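Local coordinates for protein glutathione transferase o1 (Bombyx mori, PDB 3RBT) that probably conjugates glutathione to electrophilic compounds and may use it to reduce dehydroascorbate, at residues 164-167 and 171-174; 133-136 and 142-145; 50-55 and 221-226; 185-190 and 213-218. All coordinates share one frame; numbering follows the deposited sequence.

Interaction 1: 164-167 and 171-174; sequences TNYF and RPGM
Tyr-166 turns its CG opposite its own carbonyl carbon and beside its backbone N (chi1 -49°), and with chi2 at -95° the ring presents a flat face to Pro-172. The two side chains then run side by side, pointing the same way. Pro-172 CD sits over the middle of the ring, 3.7 Å from the centroid of Tyr-166 and only 6° off the ring normal, which makes a nearly ideal CH-pi contact. The CG of Pro-172 lies over the same face and comes within 3.6 Å of Tyr-166 CE1. Just before the proline, the carbonyl carbon of Arg-171 approaches Tyr-166 CD2 obliquely at 3.6 Å, so main chain and pyrrolidine share the ring. With an alanine here, Pro-172 CD and CG would probably lose the face they rest on, and a gap would open beside Met-214. Pro-172 directly precedes Gly-173, the N-cap of helix 174-186, and reaches Tyr-177 in that helix, the pairing of a hydrophobic staple. Asp-176 accepts the Gly-173 N-H through OD2, the half of a capping box that a glycine N-cap still allows, and takes Phe-167 N through OD1. The whole loop thus joins helix 145-162 to the start of helix 174-186, with Gln-213 and Met-214 of helix 205-216 packed against Tyr-166.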
# COMPACT_ATOMS: atom_id res chain seq x y z
N THR A 164 7.89 -24.28 3.63
CA THR A 164 8.01 -24.12 5.07
C THR A 164 6.64 -24.27 5.72
O THR A 164 5.61 -24.17 5.05
CB THR A 164 8.61 -22.75 5.44
OG1 THR A 164 7.89 -21.71 4.77
CG2 THR A 164 10.08 -22.66 5.06
N ASN A 165 6.62 -24.49 7.04
CA ASN A 165 5.38 -24.55 7.81
C ASN A 165 4.55 -23.27 7.74
O ASN A 165 3.32 -23.31 7.77
CB ASN A 165 5.65 -24.96 9.26
CG ASN A 165 6.19 -26.38 9.37
OD1 ASN A 165 6.04 -27.19 8.44
ND2 ASN A 165 6.82 -26.70 10.49
N TYR A 166 5.23 -22.13 7.65
CA TYR A 166 4.57 -20.84 7.56
C TYR A 166 5.15 -20.02 6.42
O TYR A 166 6.23 -20.33 5.92
CB TYR A 166 4.72 -20.05 8.85
CG TYR A 166 4.39 -20.80 10.12
CD1 TYR A 166 3.12 -20.71 10.70
CD2 TYR A 166 5.37 -21.56 10.78
CE1 TYR A 166 2.82 -21.39 11.87
CE2 TYR A 166 5.07 -22.24 11.96
CZ TYR A 166 3.79 -22.15 12.50
OH TYR A 166 3.50 -22.81 13.67
N PHE A 167 4.44 -18.96 6.04
CA PHE A 167 4.96 -18.02 5.05
C PHE A 167 6.25 -17.36 5.53
O PHE A 167 7.14 -17.07 4.72
CB PHE A 167 3.88 -16.98 4.67
CG PHE A 167 2.74 -17.58 3.89
CD1 PHE A 167 1.59 -18.03 4.54
CD2 PHE A 167 2.84 -17.73 2.51
CE1 PHE A 167 0.55 -18.61 3.81
CE2 PHE A 167 1.81 -18.31 1.77
CZ PHE A 167 0.65 -18.75 2.43
N ARG A 171 8.79 -20.31 11.70
CA ARG A 171 7.90 -19.61 12.62
C ARG A 171 7.08 -18.60 11.82
O ARG A 171 7.51 -18.16 10.75
CB ARG A 171 8.69 -18.85 13.69
CG ARG A 171 9.47 -19.72 14.65
CD ARG A 171 8.59 -20.65 15.48
NE ARG A 171 9.43 -21.53 16.30
CZ ARG A 171 9.96 -22.67 15.87
NH1 ARG A 171 9.73 -23.10 14.63
NH2 ARG A 171 10.72 -23.39 16.68
N PRO A 172 5.89 -18.22 12.35
CA PRO A 172 5.08 -17.22 11.65
C PRO A 172 5.77 -15.86 11.53
O PRO A 172 6.43 -15.42 12.47
CB PRO A 172 3.80 -17.11 12.49
CG PRO A 172 3.82 -18.26 13.44
CD PRO A 172 5.23 -18.75 13.56
N GLY A 173 5.64 -15.22 10.38
CA GLY A 173 6.20 -13.89 10.14
C GLY A 173 5.10 -12.90 9.84
O GLY A 173 3.93 -13.20 10.03
N MET A 174 5.48 -11.72 9.36
CA MET A 174 4.52 -10.66 9.06
C MET A 174 3.36 -11.09 8.14
O MET A 174 2.20 -10.79 8.41
CB MET A 174 5.22 -9.44 8.46
CG MET A 174 4.29 -8.25 8.23
SD MET A 174 3.63 -7.61 9.80
CE MET A 174 4.92 -6.46 10.28

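Interaction 2: 133-136 and 142-145; sequences SLEC and AFGS
Glu-135 and Cys-136, near the end of helix 113-138, meet the returning chain chiefly at Phe-143. The carboxylate oxygen OE1 of Glu-135 lies 3.3 Å from Phe-143 CB, touching the root of that side chain rather than the far part of its ring, and the carboxylate and ring planes are 31° apart. Glu-135 gets there by being stretched out, with CG anti to the backbone N (chi1 178°) and the chain straight beyond it. On the backbone side, Cys-136 CA approaches Phe-143 O at 3.2 Å in a CA-H...O contact, bent to 122° at the hydrogen; Cys-136 CB stands 3.3 Å from that same Phe-143 O. This is the tight connection of an alpha-helical hairpin in the GST C-terminal domain: helix 113-138 ends, the chain reverses, and Gly-144 acts as N-cap of helix 145-162. Gly-144 takes a positive phi, readily adopted without a side chain, where the chain swings into that helix. Further out, Ala-142 CB lies over one face of the Phe-143 ring, 3.7 Å above its plane and toward the rim. Thr-139 OG1 is hydrogen-bonded to Glu-135 O, Phe-141 packs on Cys-136, and Ser-133 OG is bonded back to Ile-130 O.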
# COMPACT_ATOMS: atom_id res chain seq x y z
N SER A 133 -14.89 -11.76 1.12
CA SER A 133 -15.36 -12.11 2.47
C SER A 133 -16.30 -11.03 3.02
O SER A 133 -17.29 -11.34 3.69
CB SER A 133 -14.17 -12.34 3.41
OG SER A 133 -13.66 -11.12 3.88
N LEU A 134 -15.98 -9.77 2.72
CA LEU A 134 -16.79 -8.63 3.12
C LEU A 134 -18.22 -8.72 2.58
O LEU A 134 -19.19 -8.56 3.32
CB LEU A 134 -16.11 -7.34 2.63
CG LEU A 134 -16.52 -5.97 3.14
CD1 LEU A 134 -16.25 -5.83 4.63
CD2 LEU A 134 -15.75 -4.89 2.37
N GLU A 135 -18.34 -8.98 1.28
CA GLU A 135 -19.62 -9.15 0.61
C GLU A 135 -20.37 -10.37 1.15
O GLU A 135 -21.59 -10.34 1.32
CB GLU A 135 -19.40 -9.29 -0.90
CG GLU A 135 -20.66 -9.52 -1.72
CD GLU A 135 -20.37 -9.67 -3.21
OE1 GLU A 135 -21.24 -10.18 -3.94
OE2 GLU A 135 -19.27 -9.28 -3.65
N CYS A 136 -19.62 -11.44 1.42
CA CYS A 136 -20.16 -12.68 1.94
C CYS A 136 -20.88 -12.47 3.27
O CYS A 136 -22.03 -12.86 3.41
CB CYS A 136 -19.04 -13.72 2.10
SG CYS A 136 -19.60 -15.38 2.55
N ALA A 142 -24.08 -15.71 1.16
CA ALA A 142 -24.61 -16.17 -0.12
C ALA A 142 -23.72 -15.82 -1.32
O ALA A 142 -23.78 -16.50 -2.34
CB ALA A 142 -26.02 -15.61 -0.32
N PHE A 143 -22.92 -14.77 -1.19
CA PHE A 143 -22.16 -14.25 -2.34
C PHE A 143 -20.66 -14.08 -2.10
O PHE A 143 -20.19 -14.08 -0.96
CB PHE A 143 -22.77 -12.93 -2.83
CG PHE A 143 -24.22 -13.04 -3.24
CD1 PHE A 143 -24.57 -13.66 -4.44
CD2 PHE A 143 -25.22 -12.55 -2.42
CE1 PHE A 143 -25.92 -13.77 -4.82
CE2 PHE A 143 -26.57 -12.65 -2.79
CZ PHE A 143 -26.91 -13.27 -3.99
N GLY A 144 -19.93 -13.94 -3.21
CA GLY A 144 -18.48 -13.65 -3.24
C GLY A 144 -17.55 -14.77 -2.76
O GLY A 144 -16.38 -14.53 -2.45
N SER A 145 -18.08 -15.99 -2.72
CA SER A 145 -17.28 -17.19 -2.47
C SER A 145 -16.16 -17.36 -3.50
O SER A 145 -15.08 -17.86 -3.16
CB SER A 145 -18.18 -18.44 -2.50
OG SER A 145 -18.80 -18.65 -1.24

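Interaction 3: 50-55 and 221-226; sequences IKYEVY and KKHAHS
Tyr-52 on the extended strand 52-56 and His-223, where the chain leaves helix 218-222, lie 13.7 Å apart from CA to CA, so only long side chains can bridge the backbones. They come from opposite directions and meet at the ring edges. His-223 NE2 donates a hydrogen bond to Tyr-52 OH at 3.0 Å; the hydroxyl oxygen is close to the imidazole plane, 11° out of it, but the bond is bent, with 130° at the hydrogen. That bend brings His-223 CE1 to 3.3 Å from Tyr-52 OH as well. Tyr-52 places its CG between its own N and carbonyl carbon (chi1 65°), which sends the ring out from the strand toward the helices, its edge lined by Ile-50 O and Val-54 CG2. On the other side of the bridge, Lys-222 CG lies 4.0 Å above the plane of the His-223 ring, toward its rim. Tyr-52 OH is also hydrogen-bonded to Glu-46 OE1 of helix 36-47, a residue whose side chain touches His-223 and Lys-222. A phenylalanine here would keep the ring but lose the hydroxyl, and would probably leave His-223 NE2 and Glu-46 OE1 without this shared partner. The bond links the thioredoxin-like domain to the helical one across their surface junction. The carboxylate of Glu-46 would tend to polarise the phenol and perhaps favour a protonated imidazole.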
# COMPACT_ATOMS: atom_id res chain seq x y z
N ILE A 50 4.73 -5.87 22.73
CA ILE A 50 4.64 -4.45 23.06
C ILE A 50 3.41 -4.25 23.94
O ILE A 50 2.34 -4.81 23.68
CB ILE A 50 4.52 -3.58 21.78
CG1 ILE A 50 5.68 -3.86 20.81
CG2 ILE A 50 4.44 -2.09 22.13
CD1 ILE A 50 5.37 -3.46 19.36
N LYS A 51 3.58 -3.49 25.01
CA LYS A 51 2.48 -3.24 25.93
C LYS A 51 1.51 -2.29 25.28
O LYS A 51 1.91 -1.31 24.65
CB LYS A 51 3.01 -2.64 27.23
CG LYS A 51 3.91 -3.57 28.02
CD LYS A 51 4.49 -2.84 29.23
CE LYS A 51 5.55 -1.85 28.80
NZ LYS A 51 6.06 -1.09 29.96
N TYR A 52 0.22 -2.57 25.43
CA TYR A 52 -0.80 -1.75 24.82
C TYR A 52 -2.10 -1.85 25.60
O TYR A 52 -2.30 -2.77 26.39
CB TYR A 52 -1.05 -2.18 23.36
CG TYR A 52 -1.63 -3.57 23.25
CD1 TYR A 52 -3.01 -3.76 23.13
CD2 TYR A 52 -0.81 -4.69 23.29
CE1 TYR A 52 -3.55 -5.03 23.03
CE2 TYR A 52 -1.34 -5.97 23.20
CZ TYR A 52 -2.71 -6.13 23.07
OH TYR A 52 -3.24 -7.40 22.97
N GLU A 53 -2.99 -0.90 25.35
CA GLU A 53 -4.37 -0.97 25.83
C GLU A 53 -5.30 -0.80 24.64
O GLU A 53 -4.95 -0.15 23.64
CB GLU A 53 -4.62 0.11 26.88
CG GLU A 53 -4.14 1.50 26.47
CD GLU A 53 -4.31 2.52 27.58
OE1 GLU A 53 -3.94 2.24 28.73
OE2 GLU A 53 -4.83 3.61 27.29
N VAL A 54 -6.49 -1.38 24.74
CA VAL A 54 -7.50 -1.26 23.70
C VAL A 54 -8.61 -0.31 24.15
O VAL A 54 -9.25 -0.53 25.18
CB VAL A 54 -8.12 -2.63 23.36
CG1 VAL A 54 -9.20 -2.48 22.30
CG2 VAL A 54 -7.05 -3.59 22.88
N TYR A 55 -8.82 0.75 23.38
CA TYR A 55 -10.02 1.56 23.57
C TYR A 55 -11.06 1.13 22.55
O TYR A 55 -10.90 1.34 21.35
CB TYR A 55 -9.73 3.06 23.54
CG TYR A 55 -9.36 3.58 24.91
CD1 TYR A 55 -10.24 4.39 25.63
CD2 TYR A 55 -8.15 3.22 25.52
CE1 TYR A 55 -9.91 4.84 26.92
CE2 TYR A 55 -7.81 3.67 26.78
CZ TYR A 55 -8.69 4.48 27.48
OH TYR A 55 -8.35 4.92 28.74
N LYS A 221 -4.17 -17.50 19.49
CA LYS A 221 -5.09 -17.94 20.54
C LYS A 221 -5.55 -16.80 21.45
O LYS A 221 -6.69 -16.77 21.89
CB LYS A 221 -4.43 -19.04 21.36
CG LYS A 221 -5.31 -20.24 21.63
CD LYS A 221 -4.51 -21.39 22.26
CE LYS A 221 -5.39 -22.61 22.52
NZ LYS A 221 -6.27 -22.91 21.35
N LYS A 222 -4.65 -15.85 21.72
CA LYS A 222 -4.96 -14.68 22.54
C LYS A 222 -6.14 -13.84 21.99
O LYS A 222 -6.94 -13.32 22.78
CB LYS A 222 -3.71 -13.80 22.71
CG LYS A 222 -3.74 -12.88 23.95
CD LYS A 222 -3.34 -13.64 25.21
CE LYS A 222 -4.02 -13.07 26.45
NZ LYS A 222 -3.81 -13.97 27.63
N HIS A 223 -6.27 -13.73 20.67
CA HIS A 223 -7.28 -12.85 20.06
C HIS A 223 -8.29 -13.55 19.15
O HIS A 223 -8.95 -12.91 18.31
CB HIS A 223 -6.58 -11.72 19.29
CG HIS A 223 -5.76 -10.83 20.17
ND1 HIS A 223 -4.39 -10.90 20.22
CD2 HIS A 223 -6.13 -9.90 21.09
CE1 HIS A 223 -3.94 -10.03 21.11
NE2 HIS A 223 -4.98 -9.41 21.64
N ALA A 224 -8.42 -14.86 19.34
CA ALA A 224 -9.26 -15.72 18.51
C ALA A 224 -10.72 -15.71 18.93
O ALA A 224 -11.05 -15.46 20.10
CB ALA A 224 -8.73 -17.16 18.56
N HIS A 225 -11.59 -16.00 17.97
CA HIS A 225 -12.96 -16.41 18.24
C HIS A 225 -13.25 -17.67 17.44
O HIS A 225 -12.60 -17.93 16.43
CB HIS A 225 -13.95 -15.29 17.89
CG HIS A 225 -13.83 -14.08 18.77
ND1 HIS A 225 -12.95 -13.06 18.50
CD2 HIS A 225 -14.44 -13.76 19.94
CE1 HIS A 225 -13.02 -12.15 19.46
NE2 HIS A 225 -13.93 -12.55 20.34
N SER A 226 -14.23 -18.45 17.91
CA SER A 226 -14.62 -19.69 17.25
C SER A 226 -15.44 -19.45 15.97
O SER A 226 -15.94 -18.34 15.76
CB SER A 226 -15.40 -20.57 18.24
OG SER A 226 -16.62 -19.96 18.63

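Interaction 4: 185-190 and 213-218; sequences RLYLLR and QMQLDD
The Tyr-187 ring and the Gln-215 amide are turned 50° against each other, and the amide oxygen comes in obliquely at the hydroxyl end of the ring. Gln-215 OE1 is 3.2 Å from Tyr-187 OH and 3.3 Å from Tyr-187 CZ, so it lies beside the phenol's carbon-oxygen bond, and it is equally distant, 3.8 Å, from Tyr-187 CE1 and CE2. On the flank of the ring, Tyr-187 CD1 lies in the guanidinium plane of Arg-190, at the edge of that group. The two side chains approach from opposite directions across backbones whose nearest CA atoms, those of Tyr-187 and Gln-215, are 11.2 Å apart. Gln-215 spans its share by staying extended beyond CG (chi2 176°), while its chi3 of -107° swings OE1 toward the tyrosine and carries NE2 away. Tyr-187 stands in the type I turn from Leu-186 to Leu-189, closed by Leu-189 N to Leu-186 O at 2.9 Å, at the bend between helix 174-186 and helix 189-192. Gln-215 belongs to the last turn of helix 205-216. Trp-180 of helix 174-186 touches both side chains and Met-214 too, while Phe-197 and Pro-227 also pack on Tyr-187. The pair thus lies where the end of helix 174-186 meets helix 205-216, beside Trp-180. Only 79 Å² is buried between the two segments, and what meets is a phenol oxygen and an amide oxygen, so the contact is a small polar one, with Trp-180, Phe-197 and Pro-227 among its apolar neighbours.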
# COMPACT_ATOMS: atom_id res chain seq x y z
N ARG A 185 -11.82 -16.05 10.29
CA ARG A 185 -13.24 -15.77 10.05
C ARG A 185 -13.88 -16.74 9.06
O ARG A 185 -15.05 -17.08 9.22
CB ARG A 185 -13.44 -14.32 9.59
CG ARG A 185 -13.36 -13.34 10.74
CD ARG A 185 -13.08 -11.90 10.29
NE ARG A 185 -13.12 -11.01 11.44
CZ ARG A 185 -12.14 -10.90 12.34
NH1 ARG A 185 -11.03 -11.62 12.22
NH2 ARG A 185 -12.26 -10.07 13.37
N LEU A 186 -13.12 -17.20 8.07
CA LEU A 186 -13.64 -18.13 7.06
C LEU A 186 -14.21 -19.41 7.64
O LEU A 186 -15.18 -19.95 7.10
CB LEU A 186 -12.59 -18.46 6.00
CG LEU A 186 -12.14 -17.29 5.12
CD1 LEU A 186 -11.08 -17.74 4.12
CD2 LEU A 186 -13.32 -16.62 4.42
N TYR A 187 -13.62 -19.89 8.74
CA TYR A 187 -14.10 -21.10 9.42
C TYR A 187 -15.59 -21.03 9.81
O TYR A 187 -16.24 -22.06 9.98
CB TYR A 187 -13.24 -21.44 10.65
CG TYR A 187 -11.80 -21.83 10.35
CD1 TYR A 187 -11.48 -23.10 9.86
CD2 TYR A 187 -10.76 -20.95 10.59
CE1 TYR A 187 -10.15 -23.46 9.60
CE2 TYR A 187 -9.43 -21.30 10.34
CZ TYR A 187 -9.14 -22.55 9.84
OH TYR A 187 -7.83 -22.88 9.59
N LEU A 188 -16.13 -19.81 9.95
CA LEU A 188 -17.56 -19.65 10.25
C LEU A 188 -18.43 -20.32 9.18
O LEU A 188 -19.55 -20.75 9.46
CB LEU A 188 -17.95 -18.17 10.43
CG LEU A 188 -18.03 -17.21 9.23
CD1 LEU A 188 -19.34 -17.34 8.47
CD2 LEU A 188 -17.85 -15.76 9.67
N LEU A 189 -17.89 -20.41 7.96
CA LEU A 189 -18.61 -20.95 6.82
C LEU A 189 -18.96 -22.43 7.00
O LEU A 189 -19.83 -22.95 6.31
CB LEU A 189 -17.81 -20.74 5.53
CG LEU A 189 -18.58 -20.06 4.40
CD1 LEU A 189 -18.29 -18.57 4.40
CD2 LEU A 189 -18.25 -20.66 3.03
N ARG A 190 -18.26 -23.09 7.92
CA ARG A 190 -18.54 -24.48 8.24
C ARG A 190 -19.84 -24.59 9.02
O ARG A 190 -20.49 -25.64 9.00
CB ARG A 190 -17.38 -25.12 9.01
CG ARG A 190 -17.26 -26.62 8.79
CD ARG A 190 -16.26 -27.30 9.73
NE ARG A 190 -14.94 -26.68 9.70
CZ ARG A 190 -13.79 -27.36 9.76
NH1 ARG A 190 -13.80 -28.69 9.81
NH2 ARG A 190 -12.63 -26.70 9.74
N GLN A 213 -2.04 -25.19 12.12
CA GLN A 213 -0.86 -24.78 12.88
C GLN A 213 -1.00 -23.36 13.45
O GLN A 213 -0.63 -23.12 14.59
CB GLN A 213 0.41 -24.91 12.02
CG GLN A 213 0.85 -26.36 11.81
CD GLN A 213 1.32 -27.02 13.09
OE1 GLN A 213 2.16 -26.47 13.81
NE2 GLN A 213 0.79 -28.20 13.37
N MET A 214 -1.54 -22.44 12.65
CA MET A 214 -1.78 -21.08 13.12
C MET A 214 -2.74 -21.07 14.31
O MET A 214 -2.55 -20.30 15.23
CB MET A 214 -2.35 -20.19 12.00
CG MET A 214 -1.35 -19.77 10.94
SD MET A 214 -0.03 -18.67 11.51
CE MET A 214 -0.94 -17.15 11.85
N GLN A 215 -3.75 -21.94 14.29
CA GLN A 215 -4.70 -22.02 15.40
C GLN A 215 -4.06 -22.37 16.75
O GLN A 215 -4.59 -22.02 17.81
CB GLN A 215 -5.85 -22.98 15.08
CG GLN A 215 -6.84 -22.41 14.06
CD GLN A 215 -7.91 -23.42 13.68
OE1 GLN A 215 -7.89 -23.96 12.57
NE2 GLN A 215 -8.83 -23.70 14.61
N LEU A 216 -2.92 -23.05 16.71
CA LEU A 216 -2.21 -23.46 17.92
C LEU A 216 -1.23 -22.40 18.44
O LEU A 216 -0.74 -22.52 19.56
CB LEU A 216 -1.49 -24.80 17.70
CG LEU A 216 -2.35 -25.99 17.25
CD1 LEU A 216 -1.50 -27.24 17.03
CD2 LEU A 216 -3.46 -26.27 18.26
N ASP A 217 -0.97 -21.38 17.62
CA ASP A 217 -0.04 -20.29 17.96
C ASP A 217 -0.58 -19.48 19.15
O ASP A 217 -1.74 -19.05 19.14
CB ASP A 217 0.16 -19.39 16.73
CG ASP A 217 1.38 -18.48 16.85
OD1 ASP A 217 2.52 -18.98 17.01
OD2 ASP A 217 1.20 -17.25 16.74
N ASP A 218 0.27 -19.28 20.15
CA ASP A 218 -0.11 -18.57 21.39
C ASP A 218 -0.65 -17.16 21.17
O ASP A 218 -1.57 -16.72 21.86
CB ASP A 218 1.07 -18.53 22.35
CG ASP A 218 1.51 -19.91 22.79
OD1 ASP A 218 1.05 -20.37 23.87
OD2 ASP A 218 2.27 -20.55 22.04

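How the interactions relate
Along the chain interaction 2 comes first, then interaction 1, then interaction 4, and interaction 3 spans them all by pairing strand 52-56, at the edge of the N-terminal sheet, with the end of helix 218-222. The other three lie in the helical domain. Interactions 1 and 2 lie at opposite ends of helix 145-162, their centres 27 Å apart. Interaction 4 touches each of the others: Tyr-166 meets Met-214, Cys-136 SG meets Leu-189, and Lys-221 NZ nears Gln-215 O. Its centre is about 15 Å from those of interactions 1 and 3. Turns, helix ends and the domain junction are thus joined through helix 205-216 and its neighbours.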